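Local atomic coordinates of glucanase (Clostridium thermocellum, PDB entry 5GXX), a protein that probably hydrolyses beta-1,4-glucosidic bonds within cellulose chains, as a family 9 endoglucanase of the cellulosome that joins a catalytic domain to a carbohydrate-binding module. Residues N484-L489 / G597-G602; P519-H522 / Y528-K531; M586-F589 / K594-G597. The protein carries 1 engineered substitution. One frame throughout, in Å; residues are numbered along the deposited sequence.

Contact 1 (N484-L489 / G597-G602); sequences NYYMDL and GEVPGG. With CA (calcium ion), chain D.
Pro600 sets the CD-CG side of its ring over one face of Tyr486, and the phenol oxygen reaches on to Val599. Along 484-489, Asn484 comes first. It does not touch 597-602 but holds the tyrosine that does. Asn484 ND2 gives a hydrogen bond of 3.1 Å to Tyr486 OH, straight at 179° and in the amide plane. Asn484 OD1 takes a bond from Lys531, which helps to fix the rotation of the amide. Tyr486 CG is anti to the carbonyl carbon (chi1 -60°), which brings the ring face against Pro600. Pro600 CD sits 3.4 Å from the centroid of the Tyr486 ring, on the ring normal, which makes a CH-pi contact over the face. Pro600 CG leans toward the root of the ring, 3.6 Å from Tyr486 CG. At the far end Tyr486 OH packs 3.6 Å from Val599 CG1. Val599 also opens a type II turn, closed by the bond from Gly602 N to Val599 O. Farther along, Asp488 O binds a calcium ion at 2.3 Å. Asp566, Asn569, Asp570, Glu491 and a water complete that site. Proline over tyrosine thus packs the C-terminal tail on a sheet of the beta-sandwich, as expected for a family 3 cellulose-binding module.

Contact 2 (P519-H522 / Y528-K531); sequences PITH and YYIK
Thr521 and Tyr529 face each other as an antiparallel hydrogen-bonded pair. Thr521 N gives its hydrogen to Tyr529 O at 2.8 Å, and Tyr529 N returns a bond of the same length to Thr521 O. Tyr529 CG sits between the backbone N and the carbonyl carbon (chi1 68°). This swings the ring toward strand 515-524, with one face against Thr521. Thr521 CB then lies over that face, 4.1 Å from the Tyr529 centroid, in a CH-pi contact displaced toward the rim. Thr521 CG2 continues along the ring to Tyr529 OH, 3.7 Å away. The threonine hydroxyl turns the other way. Thr521 OG1 donates to Pro519 O at 2.9 Å, from above the carbonyl plane, which fixes the rotation of the side chain.

The next pair, His522 with Tyr528, is non-hydrogen-bonded and lies on the other face. His522 CG is anti to the backbone N (chi1 -172°), which lays the imidazole alongside the phenol. His522 CD2 rests over one face of the Tyr528 ring, 3.5 Å from Tyr528 CZ. The two planes meet obliquely at 55°. His522 NE2 bonds to Asp525 O, in the turn of the hairpin. On this same face Ile520 adds apolar packing: Ile520 CG2 touches Tyr528 CB and Ile520 CG1 touches Ile530 CG2, both at 3.7 Å. Strands 515-524 and 527-534 here form a beta hairpin at the edge of a five-stranded antiparallel sheet, within the probable cellulose-binding module.

Contact 3 (M586-F589 / K594-G597); sequences MPVF and KIFG
Val588 and Phe596 are joined by backbone hydrogen bonds, and Ile595 shares the same partner. Val588 N gives its hydrogen to Phe596 O at 3.1 Å. Val588 O takes two bonds in return. Ile595 N bonds to Val588 O at 2.8 Å; Phe596 N bonds to the same Val588 O only weakly, at 3.4 Å. Two residues therefore face one, which is a classic beta bulge. The register shifts by one, and Phe589 pairs with Lys594 at the next, non-hydrogen-bonded position.

A further polar bond stays within 594-597. The Lys594 chain starts extended, then bends at its last two torsions (67° and 60°). This curls Lys594 NZ back to Gly597 O, at 3.0 Å. This bond satisfies a carbonyl where the chain leaves the strand.

The apolar contacts follow the two faces of the hairpin. Phe589 lies against the root of the lysine, and Phe589 CE2 is 3.6 Å from Lys594 CB. Lys594 CG sits over one face of that ring. Farther along, Lys594 CD touches Pro587 CB at 3.9 Å, so the aliphatic chain spans from phenylalanine to proline. On the other face Val588 CG1 meets Ile595 CG1 at 3.8 Å. Gly597 has a positive phi of 99°. Its backbone lies against Pro587 with no side chain between, where a CB would be tight against Pro587 CA.

Strand 593-596 is the outermost of its sheet, and strand 588-590 lies between it and strand 481-488. Pro587 and Phe589 make backbone bonds to Asn484 and Ser482 of that strand, and Phe589 also receives Lys531 in a cation-pi contact. Val588, Ile595 and Phe596 turn to strand 447-456 of the second sheet, where they touch Val449, Phe447 and Phe448.

In the fold
All three contacts involve one five-stranded sheet. Contact 1 is buried, contact 3 partly buried and contact 2 lies at the surface. Contacts 2 and 3 are hairpins at its two edges, both held by backbone bonds. Contact 3 pairs across a classic bulge, while contact 2 keeps regular pairing between its two segments. Contact 1 joins the central strand to the tail and relies on side-chain packing alone. Strand 481-488 lies between the hairpins and bonds to both through its backbone. Lys531 of contact 2 reaches both other contacts. Gly597 is common to contacts 1 and 3, where hairpin passes into tail. Contact 2 is nested within the chain loop that contact 1 closes.

Contact 1 (N484-L489 / G597-G602)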
loop_
_atom_site.group_PDB
_atom_site.type_symbol
_atom_site.label_atom_id
_atom_site.label_comp_id
_atom_site.label_asym_id
_atom_site.label_seq_id
_atom_site.Cartn_x
_atom_site.Cartn_y
_atom_site.Cartn_z
ATOM N N ASN A 484 -23.578 -8.314 15.438
ATOM C CA ASN A 484 -23.330 -9.110 16.637
ATOM C C ASN A 484 -22.660 -10.448 16.329
ATOM O O ASN A 484 -22.951 -11.078 15.301
ATOM C CB ASN A 484 -24.649 -9.362 17.370
ATOM C CG ASN A 484 -25.299 -8.094 17.898
ATOM O OD1 ASN A 484 -24.687 -7.029 17.973
ATOM N ND2 ASN A 484 -26.563 -8.218 18.306
ATOM N N TYR A 485 -21.749 -10.857 17.219
ATOM C CA TYR A 485 -21.123 -12.174 17.154
ATOM C C TYR A 485 -21.534 -12.958 18.404
ATOM O O TYR A 485 -21.156 -12.596 19.518
ATOM C CB TYR A 485 -19.583 -12.068 17.088
ATOM C CG TYR A 485 -18.923 -13.419 16.894
ATOM C CD1 TYR A 485 -18.569 -14.208 17.993
ATOM C CD2 TYR A 485 -18.668 -13.915 15.613
ATOM C CE1 TYR A 485 -17.994 -15.469 17.809
ATOM C CE2 TYR A 485 -18.084 -15.161 15.429
ATOM C CZ TYR A 485 -17.754 -15.931 16.528
ATOM O OH TYR A 485 -17.184 -17.162 16.275
ATOM N N TYR A 486 -22.315 -14.019 18.208
ATOM C CA TYR A 486 -22.893 -14.796 19.295
ATOM C C TYR A 486 -22.135 -16.086 19.582
ATOM O O TYR A 486 -21.749 -16.814 18.662
ATOM C CB TYR A 486 -24.342 -15.185 18.969
ATOM C CG TYR A 486 -25.294 -14.042 18.743
ATOM C CD1 TYR A 486 -25.958 -13.441 19.811
ATOM C CD2 TYR A 486 -25.562 -13.592 17.459
ATOM C CE1 TYR A 486 -26.854 -12.397 19.611
ATOM C CE2 TYR A 486 -26.459 -12.554 17.252
ATOM C CZ TYR A 486 -27.095 -11.962 18.330
ATOM O OH TYR A 486 -27.982 -10.932 18.103
ATOM N N MET A 487 -21.995 -16.370 20.872
ATOM C CA MET A 487 -21.274 -17.536 21.371
ATOM C C MET A 487 -22.105 -18.277 22.410
ATOM O O MET A 487 -22.930 -17.672 23.094
ATOM C CB MET A 487 -19.991 -17.082 22.068
ATOM C CG MET A 487 -19.080 -16.250 21.201
ATOM S SD MET A 487 -17.940 -15.318 22.241
ATOM C CE MET A 487 -18.878 -13.818 22.567
ATOM N N ASP A 488 -21.831 -19.572 22.550
ATOM C CA ASP A 488 -22.343 -20.370 23.655
ATOM C C ASP A 488 -21.157 -20.605 24.591
ATOM O O ASP A 488 -20.154 -21.190 24.192
ATOM C CB ASP A 488 -22.915 -21.690 23.129
ATOM C CG ASP A 488 -23.572 -22.530 24.213
ATOM O OD1 ASP A 488 -23.218 -22.375 25.397
ATOM O OD2 ASP A 488 -24.457 -23.345 23.872
ATOM N N LEU A 489 -21.279 -20.119 25.822
ATOM C CA LEU A 489 -20.183 -20.203 26.786
ATOM C C LEU A 489 -20.377 -21.328 27.797
ATOM O O LEU A 489 -19.735 -21.328 28.851
ATOM C CB LEU A 489 -19.989 -18.857 27.494
ATOM C CG LEU A 489 -19.598 -17.650 26.622
ATOM C CD1 LEU A 489 -19.271 -16.463 27.515
ATOM C CD2 LEU A 489 -18.439 -17.947 25.686
ATOM N N GLY A 597 -30.089 -11.008 8.537
ATOM C CA GLY A 597 -29.566 -12.163 9.276
ATOM C C GLY A 597 -30.523 -12.707 10.316
ATOM O O GLY A 597 -31.706 -12.365 10.316
ATOM N N GLU A 598 -29.998 -13.545 11.205
ATOM C CA GLU A 598 -30.783 -14.284 12.182
ATOM C C GLU A 598 -30.110 -14.163 13.544
ATOM O O GLU A 598 -28.909 -13.909 13.621
ATOM C CB GLU A 598 -30.864 -15.760 11.778
ATOM C CG GLU A 598 -31.806 -16.058 10.621
ATOM C CD GLU A 598 -31.732 -17.500 10.143
ATOM O OE1 GLU A 598 -31.131 -18.352 10.837
ATOM O OE2 GLU A 598 -32.292 -17.785 9.062
ATOM N N VAL A 599 -30.891 -14.343 14.605
ATOM C CA VAL A 599 -30.379 -14.326 15.968
ATOM C C VAL A 599 -30.655 -15.677 16.621
ATOM O O VAL A 599 -31.525 -16.416 16.140
ATOM C CB VAL A 599 -31.016 -13.195 16.805
ATOM C CG1 VAL A 599 -30.872 -11.858 16.109
ATOM C CG2 VAL A 599 -32.492 -13.482 17.063
ATOM N N PRO A 600 -29.909 -16.009 17.694
ATOM C CA PRO A 600 -30.176 -17.255 18.416
ATOM C C PRO A 600 -31.604 -17.323 18.943
ATOM O O PRO A 600 -32.050 -16.403 19.627
ATOM C CB PRO A 600 -29.205 -17.197 19.593
ATOM C CG PRO A 600 -28.085 -16.325 19.120
ATOM C CD PRO A 600 -28.767 -15.279 18.281
ATOM N N GLY A 601 -32.305 -18.410 18.629
ATOM C CA GLY A 601 -33.665 -18.605 19.125
ATOM C C GLY A 601 -34.713 -17.903 18.280
ATOM O O GLY A 601 -35.906 -17.952 18.594
ATOM N N GLY A 602 -34.263 -17.265 17.205
ATOM C CA GLY A 602 -35.143 -16.612 16.242
ATOM C C GLY A 602 -35.995 -15.494 16.818
ATOM O O GLY A 602 -35.670 -14.917 17.859
HETATM CA CA CA D . -18.631 -22.202 22.766
HETATM O O HOH W 1 -17.113 -20.371 22.639
#

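Contact 2 (P519-H522 / Y528-K531)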
loop_
_atom_site.group_PDB
_atom_site.type_symbol
_atom_site.label_atom_id
_atom_site.label_comp_id
_atom_site.label_asym_id
_atom_site.label_seq_id
_atom_site.Cartn_x
_atom_site.Cartn_y
_atom_site.Cartn_z
ATOM N N PRO A 519 -18.307 -5.014 25.585
ATOM C CA PRO A 519 -17.925 -6.157 26.405
ATOM C C PRO A 519 -18.828 -7.345 26.066
ATOM O O PRO A 519 -19.862 -7.173 25.413
ATOM C CB PRO A 519 -18.175 -5.678 27.846
ATOM C CG PRO A 519 -18.383 -4.197 27.771
ATOM C CD PRO A 519 -18.844 -3.892 26.377
ATOM N N ILE A 520 -18.427 -8.549 26.465
ATOM C CA ILE A 520 -19.235 -9.749 26.236
ATOM C C ILE A 520 -20.504 -9.646 27.071
ATOM O O ILE A 520 -20.427 -9.405 28.277
ATOM C CB ILE A 520 -18.425 -11.019 26.573
ATOM C CG1 ILE A 520 -17.189 -11.088 25.668
ATOM C CG2 ILE A 520 -19.282 -12.271 26.446
ATOM C CD1 ILE A 520 -16.139 -12.087 26.154
ATOM N N THR A 521 -21.644 -9.794 26.395
ATOM C CA THR A 521 -22.957 -9.441 26.930
ATOM C C THR A 521 -23.884 -10.637 26.917
ATOM O O THR A 521 -23.949 -11.379 25.936
ATOM C CB THR A 521 -23.550 -8.297 26.083
ATOM O OG1 THR A 521 -22.665 -7.174 26.181
ATOM C CG2 THR A 521 -24.931 -7.877 26.586
ATOM N N HIS A 522 -24.590 -10.825 28.033
ATOM C CA HIS A 522 -25.536 -11.926 28.140
ATOM C C HIS A 522 -26.768 -11.704 27.273
ATOM O O HIS A 522 -27.358 -10.629 27.291
ATOM C CB HIS A 522 -25.940 -12.132 29.603
ATOM C CG HIS A 522 -26.757 -13.365 29.832
ATOM N ND1 HIS A 522 -28.004 -13.333 30.419
ATOM C CD2 HIS A 522 -26.508 -14.665 29.545
ATOM C CE1 HIS A 522 -28.484 -14.561 30.494
ATOM N NE2 HIS A 522 -27.596 -15.388 29.971
ATOM N N TYR A 528 -24.063 -15.615 24.810
ATOM C CA TYR A 528 -23.487 -14.294 25.009
ATOM C C TYR A 528 -23.087 -13.719 23.653
ATOM O O TYR A 528 -23.009 -14.457 22.665
ATOM C CB TYR A 528 -22.261 -14.385 25.928
ATOM C CG TYR A 528 -22.573 -14.713 27.373
ATOM C CD1 TYR A 528 -22.903 -16.005 27.766
ATOM C CD2 TYR A 528 -22.512 -13.723 28.343
ATOM C CE1 TYR A 528 -23.193 -16.295 29.102
ATOM C CE2 TYR A 528 -22.788 -13.998 29.677
ATOM C CZ TYR A 528 -23.128 -15.284 30.044
ATOM O OH TYR A 528 -23.402 -15.537 31.366
ATOM N N TYR A 529 -22.836 -12.413 23.595
ATOM C CA TYR A 529 -22.392 -11.809 22.337
ATOM C C TYR A 529 -21.530 -10.573 22.550
ATOM O O TYR A 529 -21.551 -9.940 23.611
ATOM C CB TYR A 529 -23.592 -11.445 21.441
ATOM C CG TYR A 529 -24.456 -10.329 21.981
ATOM C CD1 TYR A 529 -25.368 -10.563 23.010
ATOM C CD2 TYR A 529 -24.345 -9.033 21.495
ATOM C CE1 TYR A 529 -26.155 -9.539 23.530
ATOM C CE2 TYR A 529 -25.141 -8.006 21.989
ATOM C CZ TYR A 529 -26.036 -8.262 23.006
ATOM O OH TYR A 529 -26.806 -7.230 23.492
ATOM N N ILE A 530 -20.802 -10.220 21.498
ATOM C CA ILE A 530 -20.224 -8.886 21.393
ATOM C C ILE A 530 -20.915 -8.205 20.224
ATOM O O ILE A 530 -21.346 -8.862 19.262
ATOM C CB ILE A 530 -18.682 -8.881 21.223
ATOM C CG1 ILE A 530 -18.242 -9.646 19.969
ATOM C CG2 ILE A 530 -18.032 -9.411 22.500
ATOM C CD1 ILE A 530 -16.751 -9.500 19.612
ATOM N N LYS A 531 -21.065 -6.897 20.367
ATOM C CA LYS A 531 -21.578 -6.064 19.297
ATOM C C LYS A 531 -20.407 -5.217 18.820
ATOM O O LYS A 531 -19.708 -4.607 19.631
ATOM C CB LYS A 531 -22.682 -5.137 19.806
ATOM C CG LYS A 531 -23.169 -4.166 18.730
ATOM C CD LYS A 531 -24.321 -3.304 19.231
ATOM C CE LYS A 531 -25.638 -4.071 19.301
ATOM N NZ LYS A 531 -26.011 -4.696 17.994
#

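Contact 3 (M586-F589 / K594-G597)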
loop_
_atom_site.group_PDB
_atom_site.type_symbol
_atom_site.label_atom_id
_atom_site.label_comp_id
_atom_site.label_asym_id
_atom_site.label_seq_id
_atom_site.Cartn_x
_atom_site.Cartn_y
_atom_site.Cartn_z
ATOM N N MET A 586 -24.204 -13.473 11.704
ATOM C CA MET A 586 -23.701 -12.253 12.335
ATOM C C MET A 586 -24.617 -11.106 11.896
ATOM O O MET A 586 -24.295 -10.329 10.995
ATOM C CB MET A 586 -22.228 -11.998 11.994
ATOM C CG MET A 586 -21.281 -13.114 12.473
ATOM S SD MET A 586 -19.539 -12.942 11.996
ATOM C CE MET A 586 -19.175 -11.319 12.665
ATOM N N PRO A 587 -25.792 -11.020 12.539
ATOM C CA PRO A 587 -26.817 -10.093 12.052
ATOM C C PRO A 587 -26.396 -8.631 12.138
ATOM O O PRO A 587 -25.648 -8.234 13.035
ATOM C CB PRO A 587 -28.013 -10.389 12.962
ATOM C CG PRO A 587 -27.394 -10.904 14.232
ATOM C CD PRO A 587 -26.236 -11.731 13.752
ATOM N N VAL A 588 -26.886 -7.851 11.179
ATOM C CA VAL A 588 -26.608 -6.425 11.079
ATOM C C VAL A 588 -27.833 -5.655 11.545
ATOM O O VAL A 588 -28.969 -6.059 11.251
ATOM C CB VAL A 588 -26.290 -6.062 9.622
ATOM C CG1 VAL A 588 -26.050 -4.559 9.481
ATOM C CG2 VAL A 588 -25.088 -6.873 9.101
ATOM N N PHE A 589 -27.572 -4.555 12.247
ATOM C CA PHE A 589 -28.578 -3.658 12.830
ATOM C C PHE A 589 -28.367 -2.200 12.403
ATOM O O PHE A 589 -27.238 -1.718 12.271
ATOM C CB PHE A 589 -28.562 -3.757 14.368
ATOM C CG PHE A 589 -28.810 -5.141 14.896
ATOM C CD1 PHE A 589 -27.789 -6.085 14.951
ATOM C CD2 PHE A 589 -30.071 -5.484 15.370
ATOM C CE1 PHE A 589 -28.036 -7.366 15.430
ATOM C CE2 PHE A 589 -30.321 -6.756 15.865
ATOM C CZ PHE A 589 -29.308 -7.697 15.898
ATOM N N LYS A 594 -33.024 -4.874 13.375
ATOM C CA LYS A 594 -32.274 -5.835 12.571
ATOM C C LYS A 594 -32.628 -5.675 11.101
ATOM O O LYS A 594 -33.807 -5.661 10.732
ATOM C CB LYS A 594 -32.497 -7.278 13.052
ATOM C CG LYS A 594 -31.716 -8.337 12.273
ATOM C CD LYS A 594 -31.903 -9.741 12.865
ATOM C CE LYS A 594 -33.339 -10.265 12.709
ATOM N NZ LYS A 594 -33.678 -10.326 11.266
ATOM N N ILE A 595 -31.593 -5.513 10.287
ATOM C CA ILE A 595 -31.749 -5.346 8.840
ATOM C C ILE A 595 -31.234 -6.514 7.993
ATOM O O ILE A 595 -31.548 -6.601 6.808
ATOM C CB ILE A 595 -31.221 -3.978 8.346
ATOM C CG1 ILE A 595 -29.701 -3.860 8.482
ATOM C CG2 ILE A 595 -31.912 -2.844 9.096
ATOM C CD1 ILE A 595 -29.146 -2.620 7.779
ATOM N N PHE A 596 -30.468 -7.432 8.587
ATOM C CA PHE A 596 -30.052 -8.651 7.896
ATOM C C PHE A 596 -29.731 -9.774 8.880
ATOM O O PHE A 596 -29.163 -9.523 9.936
ATOM C CB PHE A 596 -28.837 -8.380 7.003
ATOM C CG PHE A 596 -28.430 -9.565 6.179
ATOM C CD1 PHE A 596 -29.140 -9.901 5.036
ATOM C CD2 PHE A 596 -27.397 -10.395 6.590
ATOM C CE1 PHE A 596 -28.789 -11.021 4.285
ATOM C CE2 PHE A 596 -27.034 -11.510 5.848
ATOM C CZ PHE A 596 -27.736 -11.828 4.693
ATOM N N GLY A 597 -30.089 -11.008 8.537
ATOM C CA GLY A 597 -29.566 -12.163 9.276
ATOM C C GLY A 597 -30.523 -12.707 10.316
ATOM O O GLY A 597 -31.706 -12.365 10.316
#